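Local coordinates for methyl-CpG-binding domain protein 3 (Homo sapiens, PDB 6CC8) that binds DNA through its methyl-CpG-binding domain, here in complex with a nucleic acid that carries 5-methylcytosine, at residues A[33-38]-A[65-70]. Residues are numbered along the deposited sequence; the frame is centred on the assembly and turned at random.
Sequences RDVFYY and DFRTGK. With nucleotides of chain C.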
loop_
_atom_site.group_PDB
_atom_site.type_symbol
_atom_site.label_atom_id
_atom_site.label_comp_id
_atom_site.label_asym_id
_atom_site.label_seq_id
_atom_site.Cartn_x
_atom_site.Cartn_y
_atom_site.Cartn_z
ATOM N N ARG A 33 5.562 1.904 11.035
ATOM C CA ARG A 33 4.723 2.572 10.046
ATOM C C ARG A 33 3.995 1.451 9.319
ATOM O O ARG A 33 4.616 0.596 8.745
ATOM C CB ARG A 33 5.542 3.485 9.096
ATOM C CG ARG A 33 6.196 4.683 9.829
ATOM C CD ARG A 33 7.140 5.536 8.955
ATOM N NE ARG A 33 6.389 6.426 8.044
ATOM C CZ ARG A 33 5.729 7.550 8.403
ATOM N NH1 ARG A 33 5.717 7.987 9.672
ATOM N NH2 ARG A 33 5.052 8.248 7.480
ATOM N N ASP A 34 2.699 1.411 9.500
ATOM C CA ASP A 34 1.825 0.546 8.740
ATOM C C ASP A 34 1.632 1.153 7.366
ATOM O O ASP A 34 1.578 2.400 7.213
ATOM C CB ASP A 34 0.454 0.401 9.453
ATOM C CG ASP A 34 0.576 -0.321 10.777
ATOM O OD1 ASP A 34 0.732 -1.573 10.796
ATOM O OD2 ASP A 34 0.539 0.376 11.800
ATOM N N VAL A 35 1.438 0.284 6.387
ATOM C CA VAL A 35 1.281 0.708 4.977
ATOM C C VAL A 35 -0.063 0.134 4.498
ATOM O O VAL A 35 -0.361 -1.024 4.769
ATOM C CB VAL A 35 2.495 0.223 4.128
ATOM C CG1 VAL A 35 2.310 0.540 2.645
ATOM C CG2 VAL A 35 3.773 0.896 4.613
ATOM N N PHE A 36 -0.875 1.000 3.880
ATOM C CA PHE A 36 -2.164 0.664 3.294
ATOM C C PHE A 36 -2.231 1.155 1.843
ATOM O O PHE A 36 -1.512 2.058 1.473
ATOM C CB PHE A 36 -3.302 1.277 4.093
ATOM C CG PHE A 36 -3.248 0.941 5.577
ATOM C CD1 PHE A 36 -3.649 -0.288 6.019
ATOM C CD2 PHE A 36 -2.723 1.834 6.479
ATOM C CE1 PHE A 36 -3.598 -0.637 7.359
ATOM C CE2 PHE A 36 -2.648 1.509 7.839
ATOM C CZ PHE A 36 -3.087 0.262 8.284
ATOM N N TYR A 37 -3.085 0.518 1.043
ATOM C CA TYR A 37 -3.402 0.968 -0.314
ATOM C C TYR A 37 -4.918 1.139 -0.439
ATOM O O TYR A 37 -5.700 0.384 0.172
ATOM C CB TYR A 37 -2.896 0.020 -1.370
ATOM C CG TYR A 37 -1.427 -0.023 -1.379
ATOM C CD1 TYR A 37 -0.739 -0.904 -0.526
ATOM C CD2 TYR A 37 -0.688 0.831 -2.200
ATOM C CE1 TYR A 37 0.638 -0.944 -0.522
ATOM C CE2 TYR A 37 0.703 0.818 -2.165
ATOM C CZ TYR A 37 1.352 -0.071 -1.314
ATOM O OH TYR A 37 2.706 -0.079 -1.278
ATOM N N TYR A 38 -5.306 2.140 -1.211
ATOM C CA TYR A 38 -6.676 2.447 -1.459
ATOM C C TYR A 38 -6.981 2.317 -2.967
ATOM O O TYR A 38 -6.244 2.855 -3.780
ATOM C CB TYR A 38 -6.975 3.826 -0.974
ATOM C CG TYR A 38 -6.928 3.946 0.543
ATOM C CD1 TYR A 38 -5.745 4.236 1.170
ATOM C CD2 TYR A 38 -8.091 3.809 1.338
ATOM C CE1 TYR A 38 -5.668 4.375 2.545
ATOM C CE2 TYR A 38 -8.038 3.952 2.738
ATOM C CZ TYR A 38 -6.810 4.227 3.343
ATOM O OH TYR A 38 -6.678 4.371 4.754
ATOM N N ASP A 65 6.880 -4.511 -4.206
ATOM C CA ASP A 65 7.218 -4.521 -2.770
ATOM C C ASP A 65 6.168 -3.725 -2.031
ATOM O O ASP A 65 6.161 -2.478 -2.074
ATOM C CB ASP A 65 8.596 -3.963 -2.536
ATOM C CG ASP A 65 9.020 -4.067 -1.033
ATOM O OD1 ASP A 65 8.376 -3.493 -0.186
ATOM O OD2 ASP A 65 9.962 -4.772 -0.752
ATOM N N PHE A 66 5.259 -4.454 -1.362
ATOM C CA PHE A 66 4.133 -3.850 -0.672
ATOM C C PHE A 66 4.610 -2.754 0.310
ATOM O O PHE A 66 4.022 -1.692 0.372
ATOM C CB PHE A 66 3.372 -4.906 0.119
ATOM C CG PHE A 66 2.077 -4.435 0.676
ATOM C CD1 PHE A 66 0.920 -4.531 -0.059
ATOM C CD2 PHE A 66 2.003 -3.910 1.992
ATOM C CE1 PHE A 66 -0.301 -4.086 0.474
ATOM C CE2 PHE A 66 0.776 -3.487 2.511
ATOM C CZ PHE A 66 -0.362 -3.593 1.765
ATOM N N ARG A 67 5.657 -3.008 1.048
ATOM C CA ARG A 67 6.078 -2.024 2.096
ATOM C C ARG A 67 6.534 -0.704 1.451
ATOM O O ARG A 67 6.112 0.341 1.889
ATOM C CB ARG A 67 7.154 -2.580 3.037
ATOM C CG ARG A 67 7.757 -1.499 3.972
ATOM C CD ARG A 67 8.189 -2.043 5.311
ATOM N NE ARG A 67 7.028 -2.381 6.122
ATOM C CZ ARG A 67 6.275 -1.515 6.828
ATOM N NH1 ARG A 67 6.525 -0.223 6.844
ATOM N NH2 ARG A 67 5.244 -1.964 7.505
ATOM N N THR A 68 7.360 -0.762 0.401
ATOM C CA THR A 68 7.865 0.469 -0.266
ATOM C C THR A 68 6.971 1.059 -1.328
ATOM O O THR A 68 7.114 2.212 -1.673
ATOM C CB THR A 68 9.237 0.242 -0.941
ATOM O OG1 THR A 68 9.116 -0.752 -1.944
ATOM C CG2 THR A 68 10.257 -0.224 0.071
ATOM N N GLY A 69 6.058 0.266 -1.860
ATOM C CA GLY A 69 5.205 0.716 -2.932
ATOM C C GLY A 69 5.843 0.783 -4.299
ATOM O O GLY A 69 5.264 1.402 -5.192
ATOM N N LYS A 70 6.986 0.123 -4.497
ATOM C CA LYS A 70 7.684 0.130 -5.814
ATOM C C LYS A 70 7.999 -1.237 -6.318
ATOM O O LYS A 70 8.144 -2.203 -5.541
ATOM C CB LYS A 70 9.010 0.885 -5.726
ATOM C CG LYS A 70 8.942 2.232 -5.022
ATOM C CD LYS A 70 10.350 2.806 -4.852
ATOM C CE LYS A 70 10.355 4.042 -3.956
ATOM N NZ LYS A 70 11.753 4.515 -3.636
ATOM N N1 5CM C 6 -2.438 -2.635 16.920
ATOM C C2 5CM C 6 -2.979 -3.905 16.653
ATOM N N3 5CM C 6 -3.274 -4.304 15.368
ATOM C C4 5CM C 6 -3.032 -3.486 14.321
ATOM C C5 5CM C 6 -2.464 -2.146 14.577
ATOM C C5A 5CM C 6 -2.161 -1.139 13.494
ATOM C C6 5CM C 6 -2.169 -1.789 15.893
ATOM O O2 5CM C 6 -3.234 -4.711 17.549
ATOM N N4 5CM C 6 -3.321 -3.912 13.065
ATOM C "C1'" 5CM C 6 -2.082 -2.171 18.294
ATOM C "C2'" 5CM C 6 -0.578 -2.005 18.441
ATOM C "C3'" 5CM C 6 -0.454 -1.136 19.660
ATOM C "C4'" 5CM C 6 -1.818 -0.460 19.779
ATOM O "O4'" 5CM C 6 -2.537 -0.880 18.614
ATOM O "O3'" 5CM C 6 -0.301 -1.944 20.817
ATOM C "C5'" 5CM C 6 -1.737 1.053 19.811
ATOM O "O5'" 5CM C 6 -1.317 1.441 18.490
ATOM P P 5CM C 6 -1.729 2.904 17.955
ATOM O OP1 5CM C 6 -1.329 3.878 19.038
ATOM O OP2 5CM C 6 -1.191 2.934 16.563
#
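Tyr37 meets Phe66 through both its ring and its hydroxyl. The edge of the tyrosine ring points at the face of Phe66 in a T-shaped pair, planes at 68°, with Tyr37 CE1 3.4 Å from Phe66 CE1. Tyr37 OH then donates to Phe66 O at 2.7 Å, an acceptor lying in the plane of the tyrosine ring. Gly69, which has positive phi and no side chain, lets its CA come to 3.1 Å from Tyr37 OH; a CB there would lie tight against the hydroxyl. A phenylalanine in place of Tyr37 would probably leave Phe66 O without its hydroxyl donor and the turn less firmly tied to the strand.

At the other end, in the conformer described here (one of two), Arg67 NH1 and NH2 converge end-on on Arg33 O, at 2.8 and 2.9 Å, with the oxygen close to the guanidinium plane. The Arg67 side chain, bent at chi2 and chi3, brings one face of its guanidinium over Val35 CG2, which lies 3.7 Å from Arg67 NH1. Val35 O comes within 3.5 Å of Phe66 CE2 at the edge of that ring.

Behind these groups, Asp65 OD1 accepts from Thr68 N, an Asx motif within the turn between strands 64-65 and 70-71. Leu51 of helix 48-55 also packs on Phe66.

On the same strand Asp34, salt-bridged to Arg24, places OD2 3.5 Å from the methyl C5A of 5CM6 of chain C. Fixing the Arg67 guanidinium on a strand carbonyl is consistent with its NE being presented to a nucleic-acid phosphate, with which it forms a salt bridge, while that strand meets the methylated base.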